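Local coordinates for protein geranyltranstransferase (Methylococcus capsulatus, PDB 3TS7) that probably makes farnesyl diphosphate by condensing isopentenyl diphosphate with geranyl diphosphate, with magnesium as cofactor, at residues S15-V20 with R54-Y59; R22-R27 with P75-E80; Q63-A68 with L198-R203. All blocks are in the same frame, centred on the assembly; numbering follows the deposited sequence.

How the interactions relate
Interactions 1 and 2 share helix 5-27, which crosses helix 53-65 and then helix 73-90. Their centres lie about 9 Å apart, and they touch where Tyr59 CZ meets Ala76 CB at 3.9 Å. Interaction 3 lies at the far end of helix 53-65, its centre about 13 Å from that of interaction 1 and about 17 Å from that of interaction 2. Val79 CG1 packs on Leu198 CD1 at 3.6 Å, joining interactions 2 and 3. The phosphate ions at Arg54 and Arg203 lie in different places, far from each other. The one at Arg54 is consistent with the diphosphate site of isopentenyl diphosphate in relatives. The side chain of Glu80 is about 4 Å from a further phosphate.

Interaction 1 of 3, residues S15-V20 with R54-Y59; sequences SSQERV and RPLLTY. With PO4 (phosphate ion), chain E.
In the all-helical isoprenoid synthase fold, helix 5-27 lies across helix 53-65, and Tyr59 meets Ser16, Arg19 and Val20 at the crossing. The segment axes pass 9.9 Å apart at 107°. Val20 CB sits at the edge of the phenol ring, 4.0 Å from Tyr59 CE2. Ser16 CB touches both Tyr59 CD2 at 3.9 Å and Leu56 CD2 at 3.7 Å, while Ser16 OG bonds back to Phe12 O. Val20 CG2 rests on Pro55 CB at 3.9 Å. Arg19 swings CG away from its backbone N (chi1 -179°) and runs on extended, which carries CD and NE past the hydroxyl end of the ring. Asp73 OD1 takes both Arg19 NE and Tyr59 OH, and Asp70 holds Arg19 NH2. The two side chains are thus tied through one carboxylate oxygen. Arg54 gives a nearly straight bond from NH1 to phosphate O4 at 2.8 Å and a weak one from NH2. The ion is probably from the crystallisation liquor, but may mark the isopentenyl diphosphate site. Helix 73-90 packs against Pro55 and Tyr59, and helix 177-201 against Arg54 and Leu57.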
# COMPACT_ATOMS: atom_id res chain seq x y z
N SER B 15 22.17 18.31 -3.95
CA SER B 15 21.01 19.07 -4.41
C SER B 15 19.71 18.25 -4.48
O SER B 15 18.66 18.73 -4.05
CB SER B 15 21.33 19.73 -5.76
OG SER B 15 20.15 20.21 -6.38
N SER B 16 19.77 17.02 -4.99
CA SER B 16 18.59 16.16 -5.09
C SER B 16 18.08 15.70 -3.73
O SER B 16 16.87 15.57 -3.53
CB SER B 16 18.86 14.95 -5.98
OG SER B 16 19.01 15.34 -7.33
N GLN B 17 19.00 15.48 -2.79
CA GLN B 17 18.64 15.08 -1.44
C GLN B 17 17.90 16.19 -0.69
O GLN B 17 16.99 15.91 0.08
CB GLN B 17 19.87 14.62 -0.66
CG GLN B 17 20.35 13.23 -1.07
CD GLN B 17 21.65 12.83 -0.40
OE1 GLN B 17 22.41 13.67 0.06
NE2 GLN B 17 21.91 11.52 -0.34
N GLU B 18 18.28 17.44 -0.94
CA GLU B 18 17.56 18.59 -0.38
C GLU B 18 16.20 18.78 -1.05
O GLU B 18 15.21 19.05 -0.37
CB GLU B 18 18.40 19.85 -0.48
CG GLU B 18 19.57 19.89 0.50
CD GLU B 18 20.68 20.87 0.10
OE1 GLU B 18 20.47 21.67 -0.84
OE2 GLU B 18 21.77 20.82 0.72
N ARG B 19 16.17 18.63 -2.38
CA ARG B 19 14.93 18.75 -3.16
C ARG B 19 13.91 17.68 -2.78
O ARG B 19 12.72 17.98 -2.62
CB ARG B 19 15.22 18.73 -4.66
CG ARG B 19 13.98 18.87 -5.50
CD ARG B 19 14.28 18.67 -6.96
NE ARG B 19 13.07 18.89 -7.75
CZ ARG B 19 12.87 19.92 -8.56
NH1 ARG B 19 13.83 20.84 -8.72
NH2 ARG B 19 11.73 20.03 -9.23
N VAL B 20 14.36 16.43 -2.62
CA VAL B 20 13.45 15.37 -2.17
C VAL B 20 13.02 15.54 -0.69
O VAL B 20 11.89 15.20 -0.34
CB VAL B 20 14.04 13.94 -2.42
CG1 VAL B 20 15.06 13.57 -1.37
CG2 VAL B 20 12.92 12.89 -2.49
N ARG B 54 16.78 5.56 -4.09
CA ARG B 54 15.71 5.41 -5.08
C ARG B 54 15.27 6.73 -5.75
O ARG B 54 15.12 6.75 -6.98
CB ARG B 54 14.55 4.57 -4.54
CG ARG B 54 14.95 3.12 -4.35
CD ARG B 54 14.28 2.53 -3.14
NE ARG B 54 14.92 1.28 -2.76
CZ ARG B 54 15.92 1.18 -1.90
NH1 ARG B 54 16.43 -0.02 -1.63
NH2 ARG B 54 16.42 2.25 -1.30
N PRO B 55 15.07 7.83 -4.98
CA PRO B 55 14.88 9.16 -5.57
C PRO B 55 16.03 9.62 -6.45
O PRO B 55 15.78 10.22 -7.48
CB PRO B 55 14.80 10.07 -4.35
CG PRO B 55 14.10 9.23 -3.36
CD PRO B 55 14.71 7.86 -3.54
N LEU B 56 17.27 9.36 -6.03
CA LEU B 56 18.43 9.73 -6.84
C LEU B 56 18.36 9.04 -8.19
O LEU B 56 18.55 9.68 -9.22
CB LEU B 56 19.74 9.39 -6.15
CG LEU B 56 20.15 10.24 -4.95
CD1 LEU B 56 21.34 9.61 -4.25
CD2 LEU B 56 20.43 11.66 -5.36
N LEU B 57 18.05 7.74 -8.18
CA LEU B 57 17.81 7.02 -9.43
C LEU B 57 16.69 7.64 -10.26
O LEU B 57 16.83 7.75 -11.46
CB LEU B 57 17.49 5.55 -9.16
CG LEU B 57 18.72 4.74 -8.75
CD1 LEU B 57 18.27 3.41 -8.18
CD2 LEU B 57 19.64 4.55 -9.95
N THR B 58 15.58 8.04 -9.63
CA THR B 58 14.50 8.70 -10.37
C THR B 58 14.98 10.04 -10.98
O THR B 58 14.81 10.26 -12.18
CB THR B 58 13.25 8.92 -9.49
OG1 THR B 58 12.81 7.64 -8.99
CG2 THR B 58 12.13 9.53 -10.31
N TYR B 59 15.58 10.89 -10.16
CA TYR B 59 16.04 12.19 -10.64
C TYR B 59 17.15 12.04 -11.69
O TYR B 59 17.13 12.71 -12.71
CB TYR B 59 16.51 13.07 -9.48
CG TYR B 59 15.40 13.62 -8.57
CD1 TYR B 59 14.32 14.34 -9.10
CD2 TYR B 59 15.47 13.45 -7.19
CE1 TYR B 59 13.32 14.86 -8.25
CE2 TYR B 59 14.49 13.95 -6.35
CZ TYR B 59 13.43 14.66 -6.88
OH TYR B 59 12.48 15.14 -6.00
P PO4 E . 19.39 1.18 0.96
O1 PO4 E . 18.62 1.33 2.25
O2 PO4 E . 19.55 2.51 0.28
O3 PO4 E . 20.76 0.63 1.25
O4 PO4 E . 18.63 0.23 0.06

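Interaction 2 of 3, residues R22-R27 with P75-E80; sequences RALDAR and PACAVE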
# COMPACT_ATOMS: atom_id res chain seq x y z
N ARG B 22 12.36 18.29 0.89
CA ARG B 22 11.26 19.27 0.84
C ARG B 22 10.02 18.69 0.17
O ARG B 22 8.89 19.03 0.55
CB ARG B 22 11.69 20.53 0.09
CG ARG B 22 12.78 21.37 0.80
CD ARG B 22 12.97 22.73 0.13
NE ARG B 22 12.83 22.66 -1.33
CZ ARG B 22 13.83 22.51 -2.20
NH1 ARG B 22 15.09 22.43 -1.78
NH2 ARG B 22 13.58 22.45 -3.51
N ALA B 23 10.22 17.82 -0.81
CA ALA B 23 9.10 17.26 -1.55
C ALA B 23 8.36 16.22 -0.70
O ALA B 23 7.11 16.15 -0.75
CB ALA B 23 9.56 16.69 -2.89
N LEU B 24 9.11 15.47 0.11
CA LEU B 24 8.52 14.51 1.06
C LEU B 24 7.73 15.22 2.17
O LEU B 24 6.61 14.82 2.49
CB LEU B 24 9.58 13.59 1.68
CG LEU B 24 10.31 12.63 0.72
CD1 LEU B 24 11.67 12.22 1.30
CD2 LEU B 24 9.49 11.42 0.38
N ASP B 25 8.33 16.27 2.74
CA ASP B 25 7.69 17.13 3.75
C ASP B 25 6.38 17.73 3.22
O ASP B 25 5.36 17.72 3.92
CB ASP B 25 8.65 18.25 4.18
CG ASP B 25 8.05 19.17 5.24
OD1 ASP B 25 7.31 18.69 6.12
OD2 ASP B 25 8.32 20.38 5.19
N ALA B 26 6.40 18.21 1.98
CA ALA B 26 5.22 18.76 1.33
C ALA B 26 4.11 17.72 1.11
O ALA B 26 2.93 18.09 1.03
CB ALA B 26 5.58 19.47 0.01
N ARG B 27 4.46 16.44 1.03
CA ARG B 27 3.47 15.38 0.80
C ARG B 27 3.12 14.59 2.06
O ARG B 27 2.27 13.70 2.03
CB ARG B 27 3.93 14.43 -0.33
CG ARG B 27 3.79 15.02 -1.73
CD ARG B 27 4.77 14.43 -2.74
NE ARG B 27 4.67 15.11 -4.03
CZ ARG B 27 5.34 16.22 -4.35
NH1 ARG B 27 6.18 16.77 -3.49
NH2 ARG B 27 5.16 16.78 -5.54
N PRO B 75 6.82 11.04 -8.40
CA PRO B 75 7.32 9.66 -8.48
C PRO B 75 8.50 9.37 -7.55
O PRO B 75 8.55 8.28 -7.00
CB PRO B 75 7.70 9.52 -9.95
CG PRO B 75 6.76 10.40 -10.63
CD PRO B 75 6.71 11.62 -9.75
N ALA B 76 9.39 10.34 -7.34
CA ALA B 76 10.54 10.14 -6.43
C ALA B 76 10.08 9.96 -4.98
O ALA B 76 10.58 9.08 -4.29
CB ALA B 76 11.56 11.27 -6.53
N CYS B 77 9.12 10.78 -4.54
CA CYS B 77 8.53 10.62 -3.21
C CYS B 77 7.77 9.31 -3.05
O CYS B 77 7.81 8.74 -1.97
CB CYS B 77 7.56 11.76 -2.90
SG CYS B 77 8.36 13.34 -2.72
N ALA B 78 7.05 8.89 -4.10
CA ALA B 78 6.25 7.66 -4.11
C ALA B 78 7.12 6.45 -3.87
O ALA B 78 6.78 5.61 -3.03
CB ALA B 78 5.48 7.50 -5.42
N VAL B 79 8.25 6.36 -4.59
CA VAL B 79 9.15 5.21 -4.36
C VAL B 79 9.81 5.26 -3.00
O VAL B 79 10.04 4.22 -2.40
CB VAL B 79 10.22 4.97 -5.48
CG1 VAL B 79 9.57 4.47 -6.74
CG2 VAL B 79 11.08 6.21 -5.73
N GLU B 80 10.11 6.46 -2.51
CA GLU B 80 10.73 6.61 -1.20
C GLU B 80 9.77 6.27 -0.05
O GLU B 80 10.21 5.71 0.97
CB GLU B 80 11.32 8.01 -1.01
CG GLU B 80 12.15 8.20 0.26
CD GLU B 80 13.46 7.42 0.26
OE1 GLU B 80 14.28 7.61 1.19
OE2 GLU B 80 13.70 6.60 -0.65
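Leu24 and Cys77 come nearest in backbone, CA to CA 5.8 Å, where the segment axes of helices 5-27 and 73-90 pass 9.6 Å apart at 77°. The contact belongs to the helical bundle of the isoprenoid synthase fold, in which helix 73-90 leads to the first aspartate-rich motif. Cys77 does most of the touching from its side. Its SG presses on the backbone of helix 5-27, 3.5 Å from Ala23 C, and lies 3.6 Å from Ala23 CB. Leu24 CD2 comes in beside it, 3.8 Å from Cys77 SG. The same leucine crosses Glu80 at about a right angle, touching its CB and CG. The carboxylate end of Glu80 forms a salt bridge through OE1 with Arg52. Arg27 CD comes in from another direction, 3.8 Å from Cys77 SG. The extended Arg27 chain is held at its end by a salt bridge from NE to Asp134, with a weak bond from NH2 to Ser136. Arg27 NH1 also turns back to its own helix and bonds Ala23 O at 3.0 Å. With an alanine here, Asp134 would probably lose this charge partner, Ala23 O its side-chain donor and the cysteine sulfur its cover by CD. Ala23 O lies in the guanidinium plane of Arg27, but NH1 is tilted 32° from the carbonyl plane.

Interaction 3 of 3, residues Q63-A68 with L198-R203; sequences QTIGVA and LACLAR. With PO4 (phosphate ion), chain G.
Phosphate oxygen O1 is where Arg203 and Ile65 converge. Arg203 NE bonds it at 3.0 Å, nearly straight (163°), and NH1 adds a weak bond. Arg203 NH1 also bonds phosphate O4 at 3.1 Å, so the guanidinium meets the ion with its NE and NH1 edge, the phosphorus lying in its plane. Ile65 O is 2.6 Å from phosphate O1. Gln210, on helix 208-237, bonds the ion through NE2. The ion is probably from the crystallisation liquor.

Behind this polar end, methyl groups pack on side chains and on backbone carbonyls. In the isoprenoid synthase bundle the contact joins the C-terminal parts of helices 53-65 and 177-201 and the residues next to them. Gly66 leaves helical geometry with positive phi and begins the turn to Val67. Val67 then packs across the start of the other loop: its CG2 is 3.6 Å from Arg203 CB, and its CG1 is 3.9 Å from Ala202 CB. The valine and the arginine chain cross obliquely, and Arg203 bends at chi2 and chi3 before reaching the phosphate. Ile65 places CG1 between its backbone N and carbonyl carbon (chi1 61°), which turns CD1 toward the helix end. There CD1 lies 3.6 Å from Ala199 O and 3.8 Å from Cys200 CA. Leu214 of helix 208-237 touches both Ile65 and Cys200, while Leu72 touches Val67 and Ala199.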
# COMPACT_ATOMS: atom_id res chain seq x y z
N GLN B 63 16.91 13.30 -15.70
CA GLN B 63 17.88 14.23 -16.27
C GLN B 63 18.54 13.64 -17.52
O GLN B 63 18.80 14.36 -18.48
CB GLN B 63 18.95 14.61 -15.23
CG GLN B 63 19.77 15.80 -15.62
CD GLN B 63 20.84 16.12 -14.62
OE1 GLN B 63 20.55 16.58 -13.51
NE2 GLN B 63 22.08 15.88 -15.00
N THR B 64 18.74 12.32 -17.51
CA THR B 64 19.39 11.62 -18.62
C THR B 64 18.54 11.61 -19.87
O THR B 64 19.04 11.82 -20.97
CB THR B 64 19.81 10.18 -18.18
OG1 THR B 64 20.82 10.29 -17.17
CG2 THR B 64 20.36 9.35 -19.35
N ILE B 65 17.24 11.39 -19.71
CA ILE B 65 16.33 11.32 -20.85
C ILE B 65 15.61 12.67 -21.09
O ILE B 65 14.73 12.77 -21.94
CB ILE B 65 15.31 10.17 -20.65
CG1 ILE B 65 14.48 10.44 -19.39
CG2 ILE B 65 16.03 8.81 -20.58
CD1 ILE B 65 13.43 9.37 -19.07
N GLY B 66 15.96 13.70 -20.33
CA GLY B 66 15.43 15.05 -20.57
C GLY B 66 14.04 15.35 -20.02
O GLY B 66 13.28 16.10 -20.63
N VAL B 67 13.69 14.75 -18.88
CA VAL B 67 12.44 15.06 -18.20
C VAL B 67 12.75 16.12 -17.16
O VAL B 67 13.71 15.99 -16.39
CB VAL B 67 11.80 13.81 -17.49
CG1 VAL B 67 10.49 14.18 -16.79
CG2 VAL B 67 11.54 12.68 -18.48
N ALA B 68 11.93 17.15 -17.12
CA ALA B 68 12.08 18.21 -16.14
C ALA B 68 11.85 17.62 -14.76
O ALA B 68 11.02 16.74 -14.59
CB ALA B 68 11.08 19.33 -16.43
N LEU B 198 9.65 4.70 -13.51
CA LEU B 198 8.75 5.84 -13.25
C LEU B 198 9.20 7.09 -14.00
O LEU B 198 8.37 7.78 -14.61
CB LEU B 198 8.68 6.15 -11.76
CG LEU B 198 7.95 5.14 -10.85
CD1 LEU B 198 7.67 5.69 -9.49
CD2 LEU B 198 6.71 4.72 -11.50
N ALA B 199 10.50 7.37 -13.93
CA ALA B 199 11.11 8.47 -14.70
C ALA B 199 10.91 8.30 -16.20
O ALA B 199 10.57 9.27 -16.89
CB ALA B 199 12.60 8.63 -14.37
N CYS B 200 11.11 7.08 -16.70
CA CYS B 200 10.87 6.79 -18.10
C CYS B 200 9.43 7.08 -18.53
O CYS B 200 9.20 7.62 -19.62
CB CYS B 200 11.26 5.35 -18.42
SG CYS B 200 13.07 5.04 -18.33
N LEU B 201 8.46 6.75 -17.66
CA LEU B 201 7.04 6.99 -17.95
C LEU B 201 6.65 8.48 -17.93
O LEU B 201 5.59 8.84 -18.43
CB LEU B 201 6.15 6.19 -16.98
CG LEU B 201 6.12 4.68 -17.17
CD1 LEU B 201 5.59 3.94 -15.91
CD2 LEU B 201 5.35 4.28 -18.44
N ALA B 202 7.49 9.32 -17.33
CA ALA B 202 7.29 10.78 -17.39
C ALA B 202 7.89 11.44 -18.65
O ALA B 202 7.92 12.69 -18.77
CB ALA B 202 7.82 11.44 -16.13
N ARG B 203 8.35 10.60 -19.59
CA ARG B 203 8.84 11.06 -20.89
C ARG B 203 7.92 10.50 -21.97
O ARG B 203 8.15 9.41 -22.46
CB ARG B 203 10.27 10.59 -21.15
CG ARG B 203 11.12 11.47 -22.11
CD ARG B 203 10.59 11.53 -23.54
NE ARG B 203 11.60 11.23 -24.55
CZ ARG B 203 11.36 11.13 -25.85
NH1 ARG B 203 12.35 10.84 -26.69
NH2 ARG B 203 10.14 11.31 -26.32
P PO4 G . 15.81 10.78 -24.87
O1 PO4 G . 14.59 11.20 -24.06
O2 PO4 G . 16.68 11.99 -25.16
O3 PO4 G . 16.64 9.78 -24.09
O4 PO4 G . 15.32 10.12 -26.15